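Local coordinates for Polyphosphate:AMP phosphotransferase (PDB 5O6M), which transfers phosphate from inorganic polyphosphate to nucleotides, converting AMP to ADP and ADP to ATP, and also accepts other nucleoside mono- and diphosphates, at residues Thr162-Phe167 against Pro223-Pro228. The protein carries 1 engineered substitution. Numbering follows the deposited sequence.
Sequences TILKFF and PWYVIP
Two neighbouring parallel strands of the PPK2 core sheet meet here, K165 pairing with W224, F166 with Y225 and F167 with V226. The ladder is stitched by Y225 N to K165 O, F167 N to Y225 O and I227 N to F167 O, all 2.8 to 2.9 Å long. At its start K165 N reaches P223 O only weakly, at 3.4 Å. On the K165/W224 face the lysine chain runs across the indole at about a right angle. K165 CB sits over the rim of one face of the indole, and a bend at chi3 (-69°) lays K165 CE over the five-membered ring of W224, 3.6 Å from its centroid, a CH-pi contact. K165 NZ and W224 NE1 are both donors and turn to other partners: K165 NZ makes a salt bridge to E153 and hydrogen bonds to Y125 OH and T217 O, while W224 NE1 is hydrogen-bonded to T217 OG1. With an alanine at W224, K165 would probably lose the ring face its methylenes lie on, and T217 OG1 its indole partner. In this P-loop NTPase-type sheet, strand 161-169 has strand 57-64 on its other side, while 224-228 is outermost within the chain. On the opposite face F166 and Y225 point the same way, their planes 27° apart but slid so that the rings barely overlap. I227 CG1 comes up to the edge of the F166 ring, 3.7 Å from F166 CD1, and I242 of helix 232-249 also packs against that phenylalanine.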
ATOM      1  N   THR D 162     -21.079  -7.977   1.530  1.00 42.28           N
ATOM      2  CA  THR D 162     -21.669  -9.292   1.754  1.00 40.29           C
ATOM      3  C   THR D 162     -20.568 -10.276   2.131  1.00 48.49           C
ATOM      4  O   THR D 162     -19.614 -10.473   1.370  1.00 50.47           O
ATOM      5  CB  THR D 162     -22.414  -9.777   0.510  1.00 43.77           C
ATOM      6  OG1 THR D 162     -23.551  -8.939   0.265  1.00 44.71           O
ATOM      7  CG2 THR D 162     -22.866 -11.207   0.698  1.00 40.76           C
ATOM      8  N   ILE D 163     -20.709 -10.908   3.293  1.00 43.63           N
ATOM      9  CA  ILE D 163     -19.656 -11.721   3.890  1.00 41.03           C
ATOM     10  C   ILE D 163     -20.101 -13.173   3.921  1.00 48.75           C
ATOM     11  O   ILE D 163     -21.159 -13.495   4.475  1.00 50.95           O
ATOM     12  CB  ILE D 163     -19.304 -11.234   5.305  1.00 39.47           C
ATOM     13  CG1 ILE D 163     -18.879  -9.767   5.274  1.00 46.82           C
ATOM     14  CG2 ILE D 163     -18.208 -12.104   5.912  1.00 42.45           C
ATOM     15  CD1 ILE D 163     -18.641  -9.177   6.655  1.00 47.39           C
ATOM     16  N   LEU D 164     -19.288 -14.049   3.341  1.00 42.68           N
ATOM     17  CA  LEU D 164     -19.474 -15.487   3.448  1.00 42.47           C
ATOM     18  C   LEU D 164     -18.212 -16.093   4.041  1.00 46.43           C
ATOM     19  O   LEU D 164     -17.109 -15.854   3.537  1.00 51.04           O
ATOM     20  CB  LEU D 164     -19.770 -16.126   2.082  1.00 41.35           C
ATOM     21  CG  LEU D 164     -21.080 -15.755   1.387  1.00 49.11           C
ATOM     22  CD1 LEU D 164     -21.556 -16.902   0.504  1.00 40.15           C
ATOM     23  CD2 LEU D 164     -22.145 -15.373   2.398  1.00 56.48           C
ATOM     24  N   LYS D 165     -18.373 -16.886   5.094  1.00 43.24           N
ATOM     25  CA  LYS D 165     -17.256 -17.569   5.727  1.00 45.33           C
ATOM     26  C   LYS D 165     -17.481 -19.069   5.625  1.00 49.69           C
ATOM     27  O   LYS D 165     -18.534 -19.576   6.027  1.00 49.10           O
ATOM     28  CB  LYS D 165     -17.095 -17.125   7.183  1.00 47.54           C
ATOM     29  CG  LYS D 165     -16.825 -15.628   7.324  1.00 41.07           C
ATOM     30  CD  LYS D 165     -16.721 -15.189   8.777  1.00 45.95           C
ATOM     31  CE  LYS D 165     -18.048 -15.255   9.503  1.00 44.42           C
ATOM     32  NZ  LYS D 165     -17.951 -14.609  10.849  1.00 41.43           N
ATOM     33  N   PHE D 166     -16.502 -19.769   5.061  1.00 47.24           N
ATOM     34  CA  PHE D 166     -16.582 -21.206   4.838  1.00 43.38           C
ATOM     35  C   PHE D 166     -15.491 -21.896   5.640  1.00 49.43           C
ATOM     36  O   PHE D 166     -14.305 -21.583   5.479  1.00 51.27           O
ATOM     37  CB  PHE D 166     -16.435 -21.543   3.351  1.00 42.86           C
ATOM     38  CG  PHE D 166     -17.551 -21.021   2.491  1.00 43.19           C
ATOM     39  CD1 PHE D 166     -18.768 -21.682   2.435  1.00 45.59           C
ATOM     40  CD2 PHE D 166     -17.383 -19.875   1.735  1.00 41.77           C
ATOM     41  CE1 PHE D 166     -19.800 -21.204   1.641  1.00 48.75           C
ATOM     42  CE2 PHE D 166     -18.411 -19.390   0.940  1.00 46.04           C
ATOM     43  CZ  PHE D 166     -19.620 -20.058   0.889  1.00 40.74           C
ATOM     44  N   PHE D 167     -15.890 -22.812   6.518  1.00 47.87           N
ATOM     45  CA  PHE D 167     -14.966 -23.756   7.130  1.00 53.73           C
ATOM     46  C   PHE D 167     -15.100 -25.077   6.377  1.00 54.58           C
ATOM     47  O   PHE D 167     -16.149 -25.725   6.437  1.00 54.28           O
ATOM     48  CB  PHE D 167     -15.255 -23.927   8.620  1.00 46.44           C
ATOM     49  CG  PHE D 167     -14.338 -24.901   9.308  1.00 52.22           C
ATOM     50  CD1 PHE D 167     -12.971 -24.678   9.344  1.00 51.86           C
ATOM     51  CD2 PHE D 167     -14.839 -26.044   9.911  1.00 55.93           C
ATOM     52  CE1 PHE D 167     -12.121 -25.570   9.977  1.00 49.83           C
ATOM     53  CE2 PHE D 167     -13.995 -26.943  10.542  1.00 50.34           C
ATOM     54  CZ  PHE D 167     -12.634 -26.704  10.576  1.00 54.77           C
ATOM     55  N   PRO D 223     -22.308 -14.870   8.568  1.00 50.82           N
ATOM     56  CA  PRO D 223     -22.488 -16.274   8.950  1.00 57.73           C
ATOM     57  C   PRO D 223     -21.289 -17.144   8.600  1.00 53.46           C
ATOM     58  O   PRO D 223     -20.583 -16.918   7.613  1.00 49.73           O
ATOM     59  CB  PRO D 223     -23.716 -16.696   8.135  1.00 52.17           C
ATOM     60  CG  PRO D 223     -23.632 -15.843   6.907  1.00 54.09           C
ATOM     61  CD  PRO D 223     -23.114 -14.508   7.390  1.00 48.98           C
ATOM     62  N   TRP D 224     -21.067 -18.155   9.439  1.00 49.88           N
ATOM     63  CA  TRP D 224     -20.166 -19.252   9.123  1.00 41.65           C
ATOM     64  C   TRP D 224     -20.952 -20.402   8.513  1.00 53.10           C
ATOM     65  O   TRP D 224     -22.061 -20.718   8.955  1.00 58.98           O
ATOM     66  CB  TRP D 224     -19.435 -19.743  10.372  1.00 38.57           C
ATOM     67  CG  TRP D 224     -18.185 -18.989  10.698  1.00 47.97           C
ATOM     68  CD1 TRP D 224     -18.049 -17.997  11.623  1.00 45.74           C
ATOM     69  CD2 TRP D 224     -16.886 -19.183  10.120  1.00 41.15           C
ATOM     70  NE1 TRP D 224     -16.748 -17.551  11.652  1.00 53.38           N
ATOM     71  CE2 TRP D 224     -16.014 -18.260  10.739  1.00 50.28           C
ATOM     72  CE3 TRP D 224     -16.379 -20.037   9.136  1.00 46.14           C
ATOM     73  CZ2 TRP D 224     -14.661 -18.169  10.404  1.00 44.57           C
ATOM     74  CZ3 TRP D 224     -15.032 -19.949   8.806  1.00 36.77           C
ATOM     75  CH2 TRP D 224     -14.191 -19.019   9.438  1.00 51.89           C
ATOM     76  N   TYR D 225     -20.371 -21.031   7.495  1.00 51.52           N
ATOM     77  CA  TYR D 225     -20.896 -22.266   6.934  1.00 52.01           C
ATOM     78  C   TYR D 225     -19.871 -23.367   7.140  1.00 52.49           C
ATOM     79  O   TYR D 225     -18.705 -23.213   6.761  1.00 54.17           O
ATOM     80  CB  TYR D 225     -21.212 -22.123   5.446  1.00 45.91           C
ATOM     81  CG  TYR D 225     -22.282 -21.105   5.144  1.00 55.95           C
ATOM     82  CD1 TYR D 225     -23.626 -21.459   5.132  1.00 53.10           C
ATOM     83  CD2 TYR D 225     -21.948 -19.786   4.864  1.00 51.23           C
ATOM     84  CE1 TYR D 225     -24.606 -20.525   4.854  1.00 57.93           C
ATOM     85  CE2 TYR D 225     -22.921 -18.847   4.583  1.00 53.83           C
ATOM     86  CZ  TYR D 225     -24.244 -19.220   4.579  1.00 53.49           C
ATOM     87  OH  TYR D 225     -25.203 -18.276   4.299  1.00 68.79           O
ATOM     88  N   VAL D 226     -20.298 -24.461   7.757  1.00 60.42           N
ATOM     89  CA  VAL D 226     -19.472 -25.655   7.875  1.00 57.56           C
ATOM     90  C   VAL D 226     -19.738 -26.511   6.645  1.00 62.82           C
ATOM     91  O   VAL D 226     -20.886 -26.871   6.365  1.00 64.46           O
ATOM     92  CB  VAL D 226     -19.772 -26.423   9.170  1.00 59.12           C
ATOM     93  CG1 VAL D 226     -18.940 -27.695   9.231  1.00 58.48           C
ATOM     94  CG2 VAL D 226     -19.498 -25.544  10.376  1.00 65.97           C
ATOM     95  N   ILE D 227     -18.681 -26.818   5.902  1.00 59.67           N
ATOM     96  CA  ILE D 227     -18.772 -27.497   4.616  1.00 54.26           C
ATOM     97  C   ILE D 227     -18.210 -28.907   4.788  1.00 61.17           C
ATOM     98  O   ILE D 227     -17.001 -29.066   5.018  1.00 55.15           O
ATOM     99  CB  ILE D 227     -18.023 -26.734   3.514  1.00 57.55           C
ATOM    100  CG1 ILE D 227     -18.522 -25.286   3.423  1.00 49.24           C
ATOM    101  CG2 ILE D 227     -18.156 -27.462   2.175  1.00 54.73           C
ATOM    102  CD1 ILE D 227     -19.996 -25.169   3.076  1.00 50.27           C
ATOM    103  N   PRO D 228     -19.040 -29.952   4.724  1.00 62.16           N
ATOM    104  CA  PRO D 228     -18.487 -31.311   4.676  1.00 65.97           C
ATOM    105  C   PRO D 228     -17.541 -31.416   3.494  1.00 57.05           C
ATOM    106  O   PRO D 228     -17.967 -31.302   2.340  1.00 58.81           O
ATOM    107  CB  PRO D 228     -19.725 -32.200   4.506  1.00 64.66           C
ATOM    108  CG  PRO D 228     -20.877 -31.354   4.966  1.00 63.73           C
ATOM    109  CD  PRO D 228     -20.509 -29.942   4.618  1.00 57.77           C
TER